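Local coordinates for protein pyridoxine 4-oxidase (Mesorhizobium loti, PDB 4HA6) that catalyses the FAD-dependent oxidation of pyridoxine at its 4-hydroxymethyl group, with oxygen as electron acceptor, as a member of the GMC oxidoreductase family, at residues G139-H144 and D197-K202; G13-A18 and A495-F500; A162-P167 and R406-R411; I158-S163 and D412-W417. One frame throughout, in Å; residues are numbered along the deposited sequence. Where two conformers were deposited one is given.

Contact 1: residues G139-H144 and D197-K202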
loop_
_atom_site.group_PDB
_atom_site.type_symbol
_atom_site.label_atom_id
_atom_site.label_comp_id
_atom_site.label_asym_id
_atom_site.label_seq_id
_atom_site.Cartn_x
_atom_site.Cartn_y
_atom_site.Cartn_z
ATOM N N GLY A 139 -2.782 18.857 10.250
ATOM C CA GLY A 139 -3.636 17.989 9.454
ATOM C C GLY A 139 -4.183 16.859 10.305
ATOM O O GLY A 139 -3.757 16.664 11.452
ATOM N N PRO A 140 -5.122 16.093 9.749
ATOM C CA PRO A 140 -5.820 15.077 10.550
ATOM C C PRO A 140 -4.973 13.834 10.900
ATOM O O PRO A 140 -5.294 13.150 11.879
ATOM C CB PRO A 140 -7.007 14.689 9.657
ATOM C CG PRO A 140 -6.573 15.013 8.270
ATOM C CD PRO A 140 -5.666 16.214 8.385
ATOM N N LEU A 141 -3.925 13.557 10.122
ATOM C CA LEU A 141 -3.105 12.353 10.289
ATOM C C LEU A 141 -1.810 12.684 11.014
ATOM O O LEU A 141 -0.930 13.326 10.428
ATOM C CB LEU A 141 -2.716 11.775 8.913
ATOM C CG LEU A 141 -2.707 10.266 8.630
ATOM C CD1 LEU A 141 -1.632 9.884 7.602
ATOM C CD2 LEU A 141 -2.619 9.411 9.881
ATOM N N PRO A 142 -1.673 12.232 12.276
ATOM C CA PRO A 142 -0.414 12.439 13.001
ATOM C C PRO A 142 0.735 11.704 12.321
ATOM O O PRO A 142 0.594 10.533 11.948
ATOM C CB PRO A 142 -0.682 11.800 14.370
ATOM C CG PRO A 142 -2.166 11.809 14.513
ATOM C CD PRO A 142 -2.702 11.598 13.121
ATOM N N ILE A 143 1.856 12.394 12.146
ATOM C CA ILE A 143 3.082 11.748 11.699
ATOM C C ILE A 143 4.088 11.825 12.849
ATOM O O ILE A 143 4.420 12.917 13.323
ATOM C CB ILE A 143 3.700 12.432 10.447
ATOM C CG1 ILE A 143 2.627 12.819 9.416
ATOM C CG2 ILE A 143 4.816 11.548 9.844
ATOM C CD1 ILE A 143 1.677 11.672 9.017
ATOM N N HIS A 144 4.578 10.674 13.295
ATOM C CA HIS A 144 5.508 10.634 14.424
ATOM C C HIS A 144 6.921 10.346 13.931
ATOM O O HIS A 144 7.120 9.471 13.078
ATOM C CB HIS A 144 5.040 9.558 15.415
ATOM C CG HIS A 144 5.988 9.290 16.545
ATOM N ND1 HIS A 144 6.621 10.290 17.254
ATOM C CD2 HIS A 144 6.380 8.120 17.112
ATOM C CE1 HIS A 144 7.372 9.749 18.198
ATOM N NE2 HIS A 144 7.243 8.434 18.135
ATOM N N ASP A 197 -9.703 6.497 12.124
ATOM C CA ASP A 197 -9.467 7.305 13.321
ATOM C C ASP A 197 -9.306 8.788 12.943
ATOM O O ASP A 197 -9.881 9.687 13.561
ATOM C CB ASP A 197 -8.185 6.831 14.030
ATOM C CG ASP A 197 -8.324 5.448 14.647
ATOM O OD1 ASP A 197 -9.463 5.049 14.985
ATOM O OD2 ASP A 197 -7.285 4.763 14.810
ATOM N N ALA A 198 -8.506 9.040 11.919
ATOM C CA ALA A 198 -8.162 10.415 11.560
ATOM C C ALA A 198 -9.331 11.160 10.914
ATOM O O ALA A 198 -9.545 12.335 11.182
ATOM C CB ALA A 198 -6.939 10.418 10.634
ATOM N N TRP A 199 -10.085 10.487 10.050
ATOM C CA TRP A 199 -11.099 11.202 9.285
ATOM C C TRP A 199 -12.522 10.949 9.746
ATOM O O TRP A 199 -13.340 11.875 9.756
ATOM C CB TRP A 199 -10.960 10.929 7.788
ATOM C CG TRP A 199 -9.865 11.732 7.157
ATOM C CD1 TRP A 199 -9.940 13.024 6.688
ATOM C CD2 TRP A 199 -8.526 11.294 6.919
ATOM N NE1 TRP A 199 -8.713 13.406 6.176
ATOM C CE2 TRP A 199 -7.830 12.364 6.314
ATOM C CE3 TRP A 199 -7.841 10.103 7.175
ATOM C CZ2 TRP A 199 -6.479 12.272 5.967
ATOM C CZ3 TRP A 199 -6.505 10.007 6.809
ATOM C CH2 TRP A 199 -5.841 11.082 6.210
ATOM N N LEU A 200 -12.819 9.703 10.114
ATOM C CA LEU A 200 -14.154 9.366 10.610
ATOM C C LEU A 200 -14.243 9.578 12.128
ATOM O O LEU A 200 -14.451 8.635 12.887
ATOM C CB LEU A 200 -14.539 7.938 10.204
ATOM C CG LEU A 200 -14.691 7.801 8.686
ATOM C CD1 LEU A 200 -14.918 6.356 8.244
ATOM C CD2 LEU A 200 -15.831 8.684 8.217
ATOM N N THR A 201 -14.062 10.826 12.556
ATOM C CA THR A 201 -14.160 11.201 13.969
ATOM C C THR A 201 -15.625 11.159 14.415
ATOM O O THR A 201 -16.528 10.994 13.582
ATOM C CB THR A 201 -13.623 12.628 14.193
ATOM O OG1 THR A 201 -14.518 13.580 13.601
ATOM C CG2 THR A 201 -12.251 12.791 13.555
ATOM N N LYS A 202 -15.860 11.294 15.723
ATOM C CA LYS A 202 -17.221 11.307 16.267
ATOM C C LYS A 202 -18.027 12.429 15.639
ATOM O O LYS A 202 -19.180 12.240 15.249
ATOM C CB LYS A 202 -17.209 11.487 17.790
ATOM C CG LYS A 202 -16.921 10.217 18.576
ATOM C CD LYS A 202 -17.892 10.059 19.748
ATOM C CE LYS A 202 -17.874 11.270 20.668
ATOM N NZ LYS A 202 -19.056 11.309 21.581
HETATM O O HOH W 1 -7.954 13.701 13.379
#

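Contact 2: residues G13-A18 and A495-F500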
loop_
_atom_site.group_PDB
_atom_site.type_symbol
_atom_site.label_atom_id
_atom_site.label_comp_id
_atom_site.label_asym_id
_atom_site.label_seq_id
_atom_site.Cartn_x
_atom_site.Cartn_y
_atom_site.Cartn_z
ATOM N N GLY A 13 -11.501 5.572 1.178
ATOM C CA GLY A 13 -12.913 5.720 1.486
ATOM C C GLY A 13 -13.155 6.494 2.774
ATOM O O GLY A 13 -14.059 7.320 2.833
ATOM N N SER A 14 -12.373 6.218 3.817
ATOM C CA SER A 14 -12.580 6.910 5.095
ATOM C C SER A 14 -12.339 8.405 4.920
ATOM O O SER A 14 -13.140 9.221 5.387
ATOM C CB SER A 14 -11.663 6.348 6.180
ATOM O OG SER A 14 -11.960 4.994 6.444
ATOM N N LEU A 15 -11.258 8.751 4.209
ATOM C CA LEU A 15 -10.920 10.150 3.914
ATOM C C LEU A 15 -12.008 10.846 3.113
ATOM O O LEU A 15 -12.301 12.028 3.333
ATOM C CB LEU A 15 -9.591 10.244 3.141
ATOM C CG LEU A 15 -8.974 11.636 2.919
ATOM C CD1 LEU A 15 -7.442 11.512 2.792
ATOM C CD2 LEU A 15 -9.553 12.377 1.698
ATOM N N LEU A 16 -12.569 10.131 2.150
ATOM C CA LEU A 16 -13.561 10.722 1.256
ATOM C C LEU A 16 -14.889 10.946 1.960
ATOM O O LEU A 16 -15.488 12.014 1.838
ATOM C CB LEU A 16 -13.761 9.854 0.005
ATOM C CG LEU A 16 -12.736 10.064 -1.112
ATOM C CD1 LEU A 16 -13.116 9.261 -2.350
ATOM C CD2 LEU A 16 -12.617 11.528 -1.457
ATOM N N ALA A 17 -15.361 9.926 2.673
ATOM C CA ALA A 17 -16.575 10.059 3.480
ATOM C C ALA A 17 -16.543 11.344 4.329
ATOM O O ALA A 17 -17.511 12.111 4.356
ATOM C CB ALA A 17 -16.747 8.839 4.361
ATOM N N ALA A 18 -15.425 11.573 5.016
ATOM C CA ALA A 18 -15.241 12.809 5.771
ATOM C C ALA A 18 -15.233 14.036 4.853
ATOM O O ALA A 18 -16.020 14.969 5.054
ATOM C CB ALA A 18 -13.969 12.749 6.579
ATOM N N ALA A 495 -3.010 10.762 -0.602
ATOM C CA ALA A 495 -2.860 11.901 -1.521
ATOM C C ALA A 495 -3.822 11.791 -2.715
ATOM O O ALA A 495 -4.440 12.776 -3.105
ATOM C CB ALA A 495 -1.424 12.045 -1.982
ATOM N N ILE A 496 -3.980 10.594 -3.270
ATOM C CA ILE A 496 -4.956 10.393 -4.339
ATOM C C ILE A 496 -6.362 10.765 -3.890
ATOM O O ILE A 496 -7.132 11.401 -4.629
ATOM C CB ILE A 496 -4.967 8.922 -4.841
ATOM C CG1 ILE A 496 -3.676 8.615 -5.584
ATOM C CG2 ILE A 496 -6.160 8.664 -5.795
ATOM C CD1 ILE A 496 -3.541 7.159 -5.965
ATOM N N ALA A 497 -6.721 10.359 -2.685
ATOM C CA ALA A 497 -8.080 10.621 -2.227
ATOM C C ALA A 497 -8.275 12.127 -1.985
ATOM O O ALA A 497 -9.286 12.705 -2.410
ATOM C CB ALA A 497 -8.397 9.813 -0.996
ATOM N N GLU A 498 -7.303 12.760 -1.322
ATOM C CA GLU A 498 -7.409 14.192 -1.054
ATOM C C GLU A 498 -7.486 15.006 -2.349
ATOM O O GLU A 498 -8.288 15.942 -2.433
ATOM C CB GLU A 498 -6.268 14.696 -0.163
ATOM C CG GLU A 498 -6.271 16.217 0.100
ATOM C CD GLU A 498 -7.529 16.732 0.812
ATOM O OE1 GLU A 498 -7.816 17.944 0.702
ATOM O OE2 GLU A 498 -8.230 15.948 1.490
ATOM N N THR A 499 -6.692 14.667 -3.369
ATOM C CA THR A 499 -6.797 15.477 -4.589
ATOM C C THR A 499 -8.160 15.282 -5.261
ATOM O O THR A 499 -8.716 16.222 -5.836
ATOM C CB THR A 499 -5.572 15.410 -5.598
ATOM O OG1 THR A 499 -5.919 14.694 -6.782
ATOM C CG2 THR A 499 -4.299 14.865 -4.978
ATOM N N PHE A 500 -8.733 14.088 -5.153
ATOM C CA PHE A 500 -10.076 13.912 -5.688
ATOM C C PHE A 500 -11.119 14.682 -4.874
ATOM O O PHE A 500 -12.097 15.180 -5.429
ATOM C CB PHE A 500 -10.466 12.446 -5.774
ATOM C CG PHE A 500 -11.862 12.240 -6.267
ATOM C CD1 PHE A 500 -12.922 12.128 -5.376
ATOM C CD2 PHE A 500 -12.121 12.193 -7.628
ATOM C CE1 PHE A 500 -14.217 11.946 -5.834
ATOM C CE2 PHE A 500 -13.405 12.007 -8.093
ATOM C CZ PHE A 500 -14.458 11.886 -7.194
#

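Contact 3: residues A162-P167 and R406-R411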
loop_
_atom_site.group_PDB
_atom_site.type_symbol
_atom_site.label_atom_id
_atom_site.label_comp_id
_atom_site.label_asym_id
_atom_site.label_seq_id
_atom_site.Cartn_x
_atom_site.Cartn_y
_atom_site.Cartn_z
ATOM N N ALA A 162 25.050 4.821 7.743
ATOM C CA ALA A 162 25.665 6.145 7.751
ATOM C C ALA A 162 27.170 6.076 7.506
ATOM O O ALA A 162 27.732 6.940 6.834
ATOM C CB ALA A 162 25.358 6.871 9.064
ATOM N N SER A 163 27.820 5.053 8.055
ATOM C CA SER A 163 29.256 4.888 7.861
ATOM C C SER A 163 29.572 4.590 6.401
ATOM O O SER A 163 30.667 4.905 5.918
ATOM C CB SER A 163 29.806 3.778 8.754
ATOM O OG SER A 163 29.360 2.503 8.328
ATOM N N LEU A 164 28.609 4.001 5.692
ATOM C CA LEU A 164 28.833 3.620 4.302
ATOM C C LEU A 164 28.689 4.812 3.355
ATOM O O LEU A 164 29.011 4.714 2.173
ATOM C CB LEU A 164 27.898 2.479 3.903
ATOM C CG LEU A 164 28.358 1.133 4.453
ATOM C CD1 LEU A 164 27.258 0.060 4.420
ATOM C CD2 LEU A 164 29.583 0.660 3.668
ATOM N N GLY A 165 28.225 5.943 3.875
ATOM C CA GLY A 165 28.029 7.110 3.034
ATOM C C GLY A 165 26.601 7.618 2.952
ATOM O O GLY A 165 26.379 8.718 2.452
ATOM N N LEU A 166 25.629 6.840 3.431
ATOM C CA LEU A 166 24.233 7.285 3.383
ATOM C C LEU A 166 23.993 8.481 4.304
ATOM O O LEU A 166 24.343 8.444 5.479
ATOM C CB LEU A 166 23.282 6.145 3.762
ATOM C CG LEU A 166 23.128 5.005 2.757
ATOM C CD1 LEU A 166 22.460 3.805 3.419
ATOM C CD2 LEU A 166 22.321 5.462 1.539
ATOM N N PRO A 167 23.372 9.546 3.775
ATOM C CA PRO A 167 23.100 10.725 4.609
ATOM C C PRO A 167 22.019 10.476 5.667
ATOM O O PRO A 167 21.122 9.629 5.502
ATOM C CB PRO A 167 22.635 11.778 3.593
ATOM C CG PRO A 167 22.113 10.983 2.425
ATOM C CD PRO A 167 22.972 9.744 2.369
ATOM N N ARG A 406 23.842 -7.420 2.867
ATOM C CA ARG A 406 24.925 -8.141 3.517
ATOM C C ARG A 406 26.084 -7.197 3.861
ATOM O O ARG A 406 26.667 -7.315 4.935
ATOM C CB ARG A 406 25.364 -9.327 2.660
ATOM C CG ARG A 406 24.210 -10.318 2.414
ATOM C CD ARG A 406 24.684 -11.557 1.683
ATOM N NE ARG A 406 25.508 -12.382 2.553
ATOM C CZ ARG A 406 26.421 -13.243 2.116
ATOM N NH1 ARG A 406 26.629 -13.387 0.814
ATOM N NH2 ARG A 406 27.128 -13.955 2.983
ATOM N N THR A 407 26.378 -6.240 2.977
ATOM C CA THR A 407 27.420 -5.245 3.253
ATOM C C THR A 407 27.077 -4.494 4.546
ATOM O O THR A 407 27.902 -4.400 5.466
ATOM C CB THR A 407 27.613 -4.252 2.077
ATOM O OG1 THR A 407 28.030 -4.970 0.908
ATOM C CG2 THR A 407 28.670 -3.205 2.400
ATOM N N ILE A 408 25.852 -3.982 4.630
ATOM C CA ILE A 408 25.408 -3.299 5.844
ATOM C C ILE A 408 25.421 -4.258 7.033
ATOM O O ILE A 408 25.962 -3.925 8.088
ATOM C CB ILE A 408 24.011 -2.681 5.704
ATOM C CG1 ILE A 408 24.024 -1.565 4.652
ATOM C CG2 ILE A 408 23.543 -2.141 7.061
ATOM C CD1 ILE A 408 22.645 -1.106 4.216
ATOM N N GLY A 409 24.839 -5.444 6.855
ATOM C CA GLY A 409 24.775 -6.437 7.919
ATOM C C GLY A 409 26.095 -6.793 8.594
ATOM O O GLY A 409 26.120 -7.101 9.794
ATOM N N HIS A 410 27.189 -6.746 7.840
ATOM C CA HIS A 410 28.489 -7.167 8.361
ATOM C C HIS A 410 29.368 -6.009 8.810
ATOM O O HIS A 410 30.549 -6.205 9.102
ATOM C CB HIS A 410 29.230 -8.015 7.329
ATOM C CG HIS A 410 28.613 -9.360 7.110
ATOM N ND1 HIS A 410 27.432 -9.530 6.418
ATOM C CD2 HIS A 410 28.996 -10.598 7.509
ATOM C CE1 HIS A 410 27.128 -10.816 6.380
ATOM N NE2 HIS A 410 28.064 -11.487 7.032
ATOM N N ARG A 411 28.801 -4.806 8.855
ATOM C CA ARG A 411 29.562 -3.647 9.317
ATOM C C ARG A 411 29.909 -3.771 10.799
ATOM O O ARG A 411 29.117 -4.306 11.590
ATOM C CB ARG A 411 28.774 -2.353 9.099
ATOM C CG ARG A 411 28.579 -1.979 7.641
ATOM C CD ARG A 411 29.908 -1.576 6.981
ATOM N NE ARG A 411 30.488 -0.391 7.614
ATOM C CZ ARG A 411 31.562 0.259 7.158
ATOM N NH1 ARG A 411 32.185 -0.151 6.052
ATOM N NH2 ARG A 411 32.015 1.328 7.806
#

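Contact 4: residues I158-S163 and D412-W417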
loop_
_atom_site.group_PDB
_atom_site.type_symbol
_atom_site.label_atom_id
_atom_site.label_comp_id
_atom_site.label_asym_id
_atom_site.label_seq_id
_atom_site.Cartn_x
_atom_site.Cartn_y
_atom_site.Cartn_z
ATOM N N ILE A 158 21.328 1.976 11.583
ATOM C CA ILE A 158 21.376 3.327 11.031
ATOM C C ILE A 158 22.825 3.808 10.955
ATOM O O ILE A 158 23.243 4.364 9.938
ATOM C CB ILE A 158 20.453 4.283 11.834
ATOM C CG1 ILE A 158 18.994 4.054 11.420
ATOM C CG2 ILE A 158 20.806 5.758 11.608
ATOM C CD1 ILE A 158 17.987 4.768 12.279
ATOM N N GLU A 159 23.592 3.555 12.015
ATOM C CA GLU A 159 25.023 3.873 12.037
ATOM C C GLU A 159 25.815 3.131 10.958
ATOM O O GLU A 159 26.726 3.689 10.350
ATOM C CB GLU A 159 25.617 3.540 13.407
ATOM C CG GLU A 159 25.254 4.541 14.489
ATOM C CD GLU A 159 25.798 5.923 14.185
ATOM O OE1 GLU A 159 26.879 6.019 13.555
ATOM O OE2 GLU A 159 25.142 6.910 14.570
ATOM N N ALA A 160 25.479 1.863 10.740
ATOM C CA ALA A 160 26.156 1.074 9.716
ATOM C C ALA A 160 25.935 1.698 8.345
ATOM O O ALA A 160 26.884 1.905 7.588
ATOM C CB ALA A 160 25.658 -0.370 9.744
ATOM N N GLY A 161 24.678 1.999 8.031
ATOM C CA GLY A 161 24.360 2.695 6.796
ATOM C C GLY A 161 25.047 4.051 6.662
ATOM O O GLY A 161 25.547 4.397 5.593
ATOM N N ALA A 162 25.050 4.821 7.743
ATOM C CA ALA A 162 25.665 6.145 7.751
ATOM C C ALA A 162 27.170 6.076 7.506
ATOM O O ALA A 162 27.732 6.940 6.834
ATOM C CB ALA A 162 25.358 6.871 9.064
ATOM N N SER A 163 27.820 5.053 8.055
ATOM C CA SER A 163 29.256 4.888 7.861
ATOM C C SER A 163 29.572 4.590 6.401
ATOM O O SER A 163 30.667 4.905 5.918
ATOM C CB SER A 163 29.806 3.778 8.754
ATOM O OG SER A 163 29.360 2.503 8.328
ATOM N N ASP A 412 31.090 -3.272 11.159
ATOM C CA ASP A 412 31.512 -3.141 12.556
ATOM C C ASP A 412 30.473 -2.466 13.454
ATOM O O ASP A 412 30.398 -2.752 14.646
ATOM C CB ASP A 412 32.802 -2.330 12.633
ATOM C CG ASP A 412 34.025 -3.141 12.289
ATOM O OD1 ASP A 412 33.910 -4.384 12.157
ATOM O OD2 ASP A 412 35.107 -2.526 12.166
ATOM N N GLU A 413 29.684 -1.558 12.885
ATOM C CA GLU A 413 28.648 -0.853 13.644
ATOM C C GLU A 413 27.567 -1.792 14.173
ATOM O O GLU A 413 26.798 -1.416 15.064
ATOM C CB GLU A 413 28.011 0.248 12.791
ATOM C CG GLU A 413 28.942 1.430 12.501
ATOM C CD GLU A 413 30.022 1.104 11.476
ATOM O OE1 GLU A 413 30.943 1.929 11.319
ATOM O OE2 GLU A 413 29.952 0.041 10.819
ATOM N N LEU A 414 27.509 -3.007 13.630
ATOM C CA LEU A 414 26.529 -4.013 14.082
ATOM C C LEU A 414 27.190 -5.194 14.822
ATOM O O LEU A 414 26.518 -6.149 15.215
ATOM C CB LEU A 414 25.693 -4.520 12.898
ATOM C CG LEU A 414 24.460 -3.717 12.475
ATOM C CD1 LEU A 414 24.036 -4.127 11.074
ATOM C CD2 LEU A 414 23.309 -3.923 13.447
ATOM N N ALA A 415 28.505 -5.103 15.019
ATOM C CA ALA A 415 29.277 -6.138 15.695
ATOM C C ALA A 415 28.816 -6.390 17.130
ATOM O O ALA A 415 29.044 -7.473 17.683
ATOM C CB ALA A 415 30.751 -5.774 15.681
ATOM N N GLY A 416 28.177 -5.401 17.741
ATOM C CA GLY A 416 27.653 -5.588 19.084
ATOM C C GLY A 416 26.445 -6.514 19.092
ATOM O O GLY A 416 26.125 -7.137 20.117
ATOM N N TRP A 417 25.770 -6.621 17.948
ATOM C CA TRP A 417 24.543 -7.420 17.884
ATOM C C TRP A 417 24.725 -8.737 17.149
ATOM O O TRP A 417 24.052 -9.727 17.462
ATOM C CB TRP A 417 23.412 -6.619 17.226
ATOM C CG TRP A 417 22.902 -5.556 18.111
ATOM C CD1 TRP A 417 23.294 -4.244 18.141
ATOM C CD2 TRP A 417 21.918 -5.708 19.131
ATOM N NE1 TRP A 417 22.605 -3.573 19.129
ATOM C CE2 TRP A 417 21.752 -4.455 19.749
ATOM C CE3 TRP A 417 21.160 -6.788 19.587
ATOM C CZ2 TRP A 417 20.855 -4.252 20.796
ATOM C CZ3 TRP A 417 20.271 -6.587 20.617
ATOM C CH2 TRP A 417 20.121 -5.332 21.210
#

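Contact 1: residues G139-H144 and D197-K202
Pro140 and Leu141 lie against Trp199 where the short strand 141-142 of the FAD-binding part of this GMC oxidoreductase meets helix 195-199. The main bump is the ring of Pro140, set over one face of the indole. Its CG is 3.4 Å from Trp199 NE1, above the rim of the ring system, while its CB makes a CH-pi contact with the five-membered ring, 4.3 Å from the centroid and 20° off the normal. A proline suits this place because its compact, rigid ring offers CH groups that can pack on an aromatic face. Leu141 meets the far end of the indole obliquely, its CG 4.0 Å from Trp199 CH2. Trp199 CG stands anti to its carbonyl carbon (chi1 -79°), which lets the end of the ring reach Pro140 and Leu141. Leu494 of helix 490-506 and Leu15 of helix 11-20 also touch the indole, a broad apolar slab wedged among several elements. A valine in place of Trp199 would probably leave a gap beside Pro140 and Leu141, both deprived of the surface on which they rest. Beside this wedge Ala198, small enough for close approach of the two backbones, fits its methyl against the carbonyl of Pro140, with CB 3.4 Å from Pro140 O. A water bridges the backbones, donating to Pro140 O at 3.1 Å and to Ala198 O at 3.0 Å.

Contact 2: residues G13-A18 and A495-F500
Helix 11-20, which follows the first strand of the Rossmann-type FAD-binding fold, packs here beside the C-terminal helix 490-506. The short segments run nearly parallel, with axes 9.1 Å apart and a signed crossing angle of -22°. Ala497 is the small residue at the centre: Leu15 and Leu16 both reach its methyl, Leu15 CD2 lying 3.9 Å and Leu16 CG 4.3 Å from Ala497 CB. The two leucines differ in their first torsion. Leu15 has CG anti to the backbone N (chi1 -171°), whereas in Leu16 CG is anti to the carbonyl carbon (chi1 -83°), and their branches diverge on the partner helix. The side chain of Leu15 crosses that of Glu498 at about a right angle, its CD2 3.8 Å from Glu498 OE2. Leu16 sends CD2 to the rim of the Phe500 ring, near the ring plane and 4.0 Å from Phe500 CD1; the same methyl lies 3.7 Å from Ala497 O. Leucine suits both places because its forked end can touch more than one residue of a passing helix. Glu498 is buried, but its chain, bent at chi2, carries OE1 to salt bridges with Arg19 and Arg502, so a charge set among apolar groups is likely to be well compensated. Phe500 also meets Phe474 and, like Leu16, touches Val248 of the parallel sheet. Gly13 completes a GxGxxG pattern with Gly8 and Gly10, consistent with the dinucleotide-binding beta-alpha-beta motif of FAD enzymes, here joined by a helix from the far end of the chain.

Contact 3: residues A162-P167 and R406-R411
Leu164 and Arg411 cross at a slant, the leucine lying against the aliphatic part of the arginine and one face of its guanidinium. Leu164 CD2 sits over that face, 3.6 Å from Arg411 NH1, while its CG is 4.0 Å from Arg411 CD. The other branch turns toward helix 392-409: CD1 meets Ile408 CG1 at 3.6 Å and Thr407 CG2 at 4.1 Å. Leucine suits this place because its forked end can reach the arginine and the apolar flank of the helix together. Arg411 folds back over its partner through bends at chi2 and chi3 (-68° and -62°). The guanidinium thereby comes beside Ser163, whose OG, in one of two conformers, approaches it obliquely, 2.9 Å from Arg411 NH2; the firm partner of that hydroxyl is Ala160 O. Arg411 NE forms a salt bridge with Glu413, which gives the charge a mate and is likely to limit the turning of the group laid on Leu164. Ile408, which is buried, touches Phe157 and Ala160 of helix 152-163 and Met320 of strand 314-320, so the contact runs from partly exposed polar groups to a buried apolar side. Each segment contains the end of a helix. After helix 392-409 the chain turns off at His410, and after helix 152-163 Gly165, with phi 119° and two bonds back into the last turn, closes a Schellman motif.

Contact 4: residues I158-S163 and D412-W417
Glu413 is bent at chi2 (74°) after a first torsion that sets CG anti to the carbonyl carbon (chi1 -69°), and this fold lays its side chain along the last turns of helix 152-163. Most of the touching is done by its methylenes. Glu413 CB rests on the backbone of Ala160, 3.6 Å from Ala160 N, and lies 3.9 Å from Ala160 CB; CG follows beside Glu159, 3.8 Å from Glu159 O. Alanine suits the helix here, since its single methyl lets the short 3-10 segment 412-414 come within 5.0 Å between Ala160 CA and Glu413 CA. That methyl also meets Leu414, whose CD1 is 4.3 Å from Ala160 CB and whose side chain continues onto Leu153 and Ala156 of the same helix. Farther out, the carboxylate of Glu413 passes Ser163, with OE1 3.4 Å from Ser163 CB. In the conformer described, the serine OG donates within its own helix at 2.7 Å to Ala160 O, tilted 25° from the carbonyl plane. A glycine at Glu413 would probably bare the flank of Ala160 and deprive Arg411 of its salt-bridge mate, setting the guanidinium freer to turn. Two acidic residues lie near each other, Glu159 OE1 being 6.2 Å from Glu413 OE1, but Glu159 pairs with Arg168, while Glu413 has the arginine already named. The contact thus holds no hydrogen bond or salt bridge across the segments; van der Waals packing makes it, and the neighbouring arginines are likely to offset whatever repulsion the two carboxylates feel.

Overall arrangement
Contacts 1 and 2 belong to the FAD-binding side of the chain, and they touch: Trp199 of contact 1 packs on Leu15 and Ala18 of contact 2. Contacts 3 and 4 lie on the opposite side of the chain's centre from contact 2, about 39 and 40 Å from it between centres; both use the end of helix 152-163 and share Ser163. All touching residues of contact 2 are buried, contacts 1 and 4 are partly buried, and contact 3 is at the surface. The chemistry follows: aromatic and aliphatic packing dominates contacts 1 and 2, whereas contacts 3 and 4 set apolar groups beside charged side chains near the surface.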